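Local coordinates for putative diflavin flavoprotein A 3 (Nostoc sp., PDB 3FNI) that probably carries electrons from NADH to oxygen, reducing it to water, this chain being its flavodoxin-like domain, at residues Leu60-Ala70 with Val90-Glu101. Numbering follows the deposited sequence.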
loop_
_atom_site.group_PDB
_atom_site.type_symbol
_atom_site.label_atom_id
_atom_site.label_comp_id
_atom_site.label_asym_id
_atom_site.label_seq_id
_atom_site.Cartn_x
_atom_site.Cartn_y
_atom_site.Cartn_z
ATOM N N LEU A 60 -0.881 -5.214 -2.241
ATOM C CA LEU A 60 -0.150 -3.954 -2.124
ATOM C C LEU A 60 -0.920 -2.862 -1.382
ATOM O O LEU A 60 -2.140 -2.748 -1.493
ATOM C CB LEU A 60 0.237 -3.447 -3.514
ATOM C CG LEU A 60 1.065 -4.407 -4.372
ATOM C CD1 LEU A 60 1.025 -3.966 -5.818
ATOM C CD2 LEU A 60 2.492 -4.462 -3.853
ATOM N N VAL A 61 -0.191 -2.064 -0.615
ATOM C CA VAL A 61 -0.790 -0.976 0.129
ATOM C C VAL A 61 0.126 0.215 -0.060
ATOM O O VAL A 61 1.327 0.140 0.211
ATOM C CB VAL A 61 -0.928 -1.325 1.622
ATOM C CG1 VAL A 61 -1.616 -0.190 2.375
ATOM C CG2 VAL A 61 -1.732 -2.613 1.766
ATOM N N ILE A 62 -0.450 1.310 -0.549
ATOM C CA ILE A 62 0.310 2.521 -0.812
ATOM C C ILE A 62 -0.173 3.718 -0.007
ATOM O O ILE A 62 -1.372 3.944 0.135
ATOM C CB ILE A 62 0.253 2.894 -2.309
ATOM C CG1 ILE A 62 0.604 1.677 -3.170
ATOM C CG2 ILE A 62 1.207 4.050 -2.591
ATOM C CD1 ILE A 62 1.939 1.057 -2.855
ATOM N N GLY A 63 0.786 4.475 0.521
ATOM C CA GLY A 63 0.473 5.671 1.280
ATOM C C GLY A 63 0.898 6.849 0.424
ATOM O O GLY A 63 1.934 6.786 -0.231
HETATM N N MSE A 64 0.106 7.916 0.407
HETATM C CA MSE A 64 0.440 9.079 -0.403
HETATM C C MSE A 64 1.682 9.815 0.094
HETATM O O MSE A 64 1.956 9.868 1.294
HETATM C CB MSE A 64 -0.744 10.046 -0.458
HETATM C CG MSE A 64 -2.025 9.431 -1.013
HETATM SE SE MSE A 64 -1.750 8.463 -2.673
HETATM C CE MSE A 64 -1.125 9.935 -3.769
ATOM N N SER A 65 2.434 10.378 -0.845
ATOM C CA SER A 65 3.641 11.113 -0.516
ATOM C C SER A 65 3.420 12.615 -0.590
ATOM O O SER A 65 2.459 13.091 -1.205
ATOM C CB SER A 65 4.776 10.717 -1.452
ATOM O OG SER A 65 5.321 9.467 -1.070
ATOM N N PRO A 66 4.318 13.389 0.036
ATOM C CA PRO A 66 4.182 14.844 0.016
ATOM C C PRO A 66 4.393 15.402 -1.384
ATOM O O PRO A 66 5.274 14.953 -2.113
ATOM C CB PRO A 66 5.265 15.308 0.990
ATOM C CG PRO A 66 5.456 14.124 1.894
ATOM C CD PRO A 66 5.406 12.978 0.941
ATOM N N ALA A 67 3.570 16.373 -1.755
ATOM C CA ALA A 67 3.681 17.007 -3.054
ATOM C C ALA A 67 4.957 17.842 -3.087
ATOM O O ALA A 67 5.281 18.458 -4.102
ATOM C CB ALA A 67 2.473 17.886 -3.308
ATOM N N ALA A 68 5.681 17.850 -1.970
ATOM C CA ALA A 68 6.924 18.606 -1.855
ATOM C C ALA A 68 8.148 17.741 -2.163
ATOM O O ALA A 68 9.225 18.266 -2.441
ATOM C CB ALA A 68 7.046 19.207 -0.444
ATOM N N SER A 69 7.985 16.420 -2.108
ATOM C CA SER A 69 9.089 15.499 -2.392
ATOM C C SER A 69 8.872 14.764 -3.708
ATOM O O SER A 69 9.412 13.677 -3.916
ATOM C CB SER A 69 9.235 14.465 -1.271
ATOM O OG SER A 69 9.436 15.082 -0.015
ATOM N N ALA A 70 8.081 15.363 -4.592
ATOM C CA ALA A 70 7.773 14.767 -5.886
ATOM C C ALA A 70 9.005 14.250 -6.629
ATOM O O ALA A 70 9.133 13.050 -6.880
ATOM C CB ALA A 70 7.025 15.778 -6.755
ATOM N N VAL A 90 -4.556 -3.844 -4.811
ATOM C CA VAL A 90 -3.898 -2.696 -4.209
ATOM C C VAL A 90 -4.865 -1.735 -3.517
ATOM O O VAL A 90 -5.947 -1.444 -4.031
ATOM C CB VAL A 90 -3.072 -1.933 -5.294
ATOM C CG1 VAL A 90 -4.013 -1.239 -6.275
ATOM C CG2 VAL A 90 -2.108 -0.945 -4.649
ATOM N N GLY A 91 -4.460 -1.267 -2.335
ATOM C CA GLY A 91 -5.252 -0.319 -1.568
ATOM C C GLY A 91 -4.408 0.918 -1.306
ATOM O O GLY A 91 -3.192 0.809 -1.164
ATOM N N ILE A 92 -5.037 2.088 -1.221
ATOM C CA ILE A 92 -4.299 3.334 -1.014
ATOM C C ILE A 92 -4.896 4.222 0.079
ATOM O O ILE A 92 -6.115 4.367 0.178
ATOM C CB ILE A 92 -4.230 4.142 -2.344
ATOM C CG1 ILE A 92 -3.500 3.305 -3.412
ATOM C CG2 ILE A 92 -3.535 5.487 -2.116
ATOM C CD1 ILE A 92 -3.479 3.911 -4.814
ATOM N N PHE A 93 -4.033 4.822 0.898
ATOM C CA PHE A 93 -4.504 5.701 1.959
ATOM C C PHE A 93 -3.857 7.072 1.939
ATOM O O PHE A 93 -2.720 7.230 1.481
ATOM C CB PHE A 93 -4.296 5.053 3.335
ATOM C CG PHE A 93 -2.851 4.859 3.723
ATOM C CD1 PHE A 93 -2.143 5.866 4.375
ATOM C CD2 PHE A 93 -2.206 3.653 3.465
ATOM C CE1 PHE A 93 -0.821 5.671 4.770
ATOM C CE2 PHE A 93 -0.882 3.449 3.855
ATOM C CZ PHE A 93 -0.191 4.458 4.509
ATOM N N GLU A 94 -4.617 8.060 2.417
ATOM C CA GLU A 94 -4.159 9.440 2.527
ATOM C C GLU A 94 -3.441 9.493 3.864
ATOM O O GLU A 94 -3.665 8.637 4.716
ATOM C CB GLU A 94 -5.334 10.427 2.558
ATOM C CG GLU A 94 -6.131 10.535 1.282
ATOM C CD GLU A 94 -7.006 11.790 1.245
ATOM O OE1 GLU A 94 -7.383 12.294 2.320
ATOM O OE2 GLU A 94 -7.325 12.267 0.144
ATOM N N THR A 95 -2.603 10.502 4.068
ATOM C CA THR A 95 -1.845 10.591 5.311
ATOM C C THR A 95 -2.350 11.603 6.327
ATOM O O THR A 95 -2.071 11.472 7.516
ATOM C CB THR A 95 -0.380 10.933 5.025
ATOM O OG1 THR A 95 -0.300 12.285 4.554
ATOM C CG2 THR A 95 0.192 9.988 3.967
ATOM N N GLY A 96 -3.086 12.604 5.865
ATOM C CA GLY A 96 -3.566 13.624 6.772
ATOM C C GLY A 96 -2.416 14.562 7.109
ATOM O O GLY A 96 -2.468 15.277 8.105
ATOM N N GLY A 97 -1.376 14.555 6.276
ATOM C CA GLY A 97 -0.220 15.406 6.507
ATOM C C GLY A 97 -0.358 16.816 5.959
ATOM O O GLY A 97 0.390 17.712 6.352
ATOM N N GLY A 98 -1.301 17.010 5.038
ATOM C CA GLY A 98 -1.537 18.331 4.468
ATOM C C GLY A 98 -0.844 18.643 3.154
ATOM O O GLY A 98 -1.064 19.705 2.573
ATOM N N ASP A 99 -0.010 17.727 2.676
ATOM C CA ASP A 99 0.710 17.939 1.429
ATOM C C ASP A 99 0.545 16.737 0.503
ATOM O O ASP A 99 1.279 16.595 -0.474
ATOM C CB ASP A 99 2.199 18.167 1.717
ATOM C CG ASP A 99 2.915 18.896 0.589
ATOM O OD1 ASP A 99 4.160 19.011 0.639
ATOM O OD2 ASP A 99 2.235 19.366 -0.345
ATOM N N ASP A 100 -0.423 15.877 0.814
ATOM C CA ASP A 100 -0.680 14.681 0.014
ATOM C C ASP A 100 -0.794 14.955 -1.472
ATOM O O ASP A 100 -1.358 15.965 -1.905
ATOM C CB ASP A 100 -1.971 13.982 0.464
ATOM C CG ASP A 100 -1.773 13.092 1.667
ATOM O OD1 ASP A 100 -0.736 13.224 2.335
ATOM O OD2 ASP A 100 -2.667 12.260 1.952
ATOM N N GLU A 101 -0.255 14.023 -2.242
ATOM C CA GLU A 101 -0.297 14.078 -3.685
ATOM C C GLU A 101 -1.726 13.624 -3.991
ATOM O O GLU A 101 -2.317 12.883 -3.205
ATOM C CB GLU A 101 0.719 13.083 -4.250
ATOM C CG GLU A 101 1.062 13.282 -5.706
ATOM C CD GLU A 101 1.884 14.529 -5.941
ATOM O OE1 GLU A 101 2.985 14.631 -5.353
ATOM O OE2 GLU A 101 1.433 15.404 -6.710
#
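Parallel strands 60-63 and 90-93 are neighbours in the central sheet of the flavodoxin-like domain, joined in register from Leu60 opposite Val90 to Gly63 opposite Phe93. Ile62 bonds strand 90-93 through both its backbone groups: its N donates to Gly91 O and its O accepts from Phe93 N, each at 2.9 Å. Met64 N, just past the strand end, continues the pattern to Phe93 O (3.1 Å). With helix 70-83 the strands form a beta-alpha-beta unit, and the loops leaving their C-terminal ends lie on the side where flavodoxins bind FMN. Phe93 CG sits between the backbone N and the carbonyl carbon (chi1 66°), which swings the ring over the neighbouring strand: Gly63 CA lies 3.6 Å from the ring centroid in a CH-pi contact, while Val61 CG1 meets the edge in plane. Replacing Phe93 with an alanine would probably uncover Gly63 CA and open a gap beneath Ile25 and Ala22 of helix 18-31. Past the strand end, selenomethionine Met64, bent at chi2 and chi3, reaches the face that carries Ile62 and Ile92, its SE 3.5 Å from Ile92 CG2 and its CE against Glu101 CB. Beyond the strands, Ala67 N donates to Asp99 O at 2.6 Å. Asp100 closes the loop 95-100 on itself, its OD2 taking Thr95 N through the syn lone pair (2.8 Å), while its OD1 bonds Tyr15 OH.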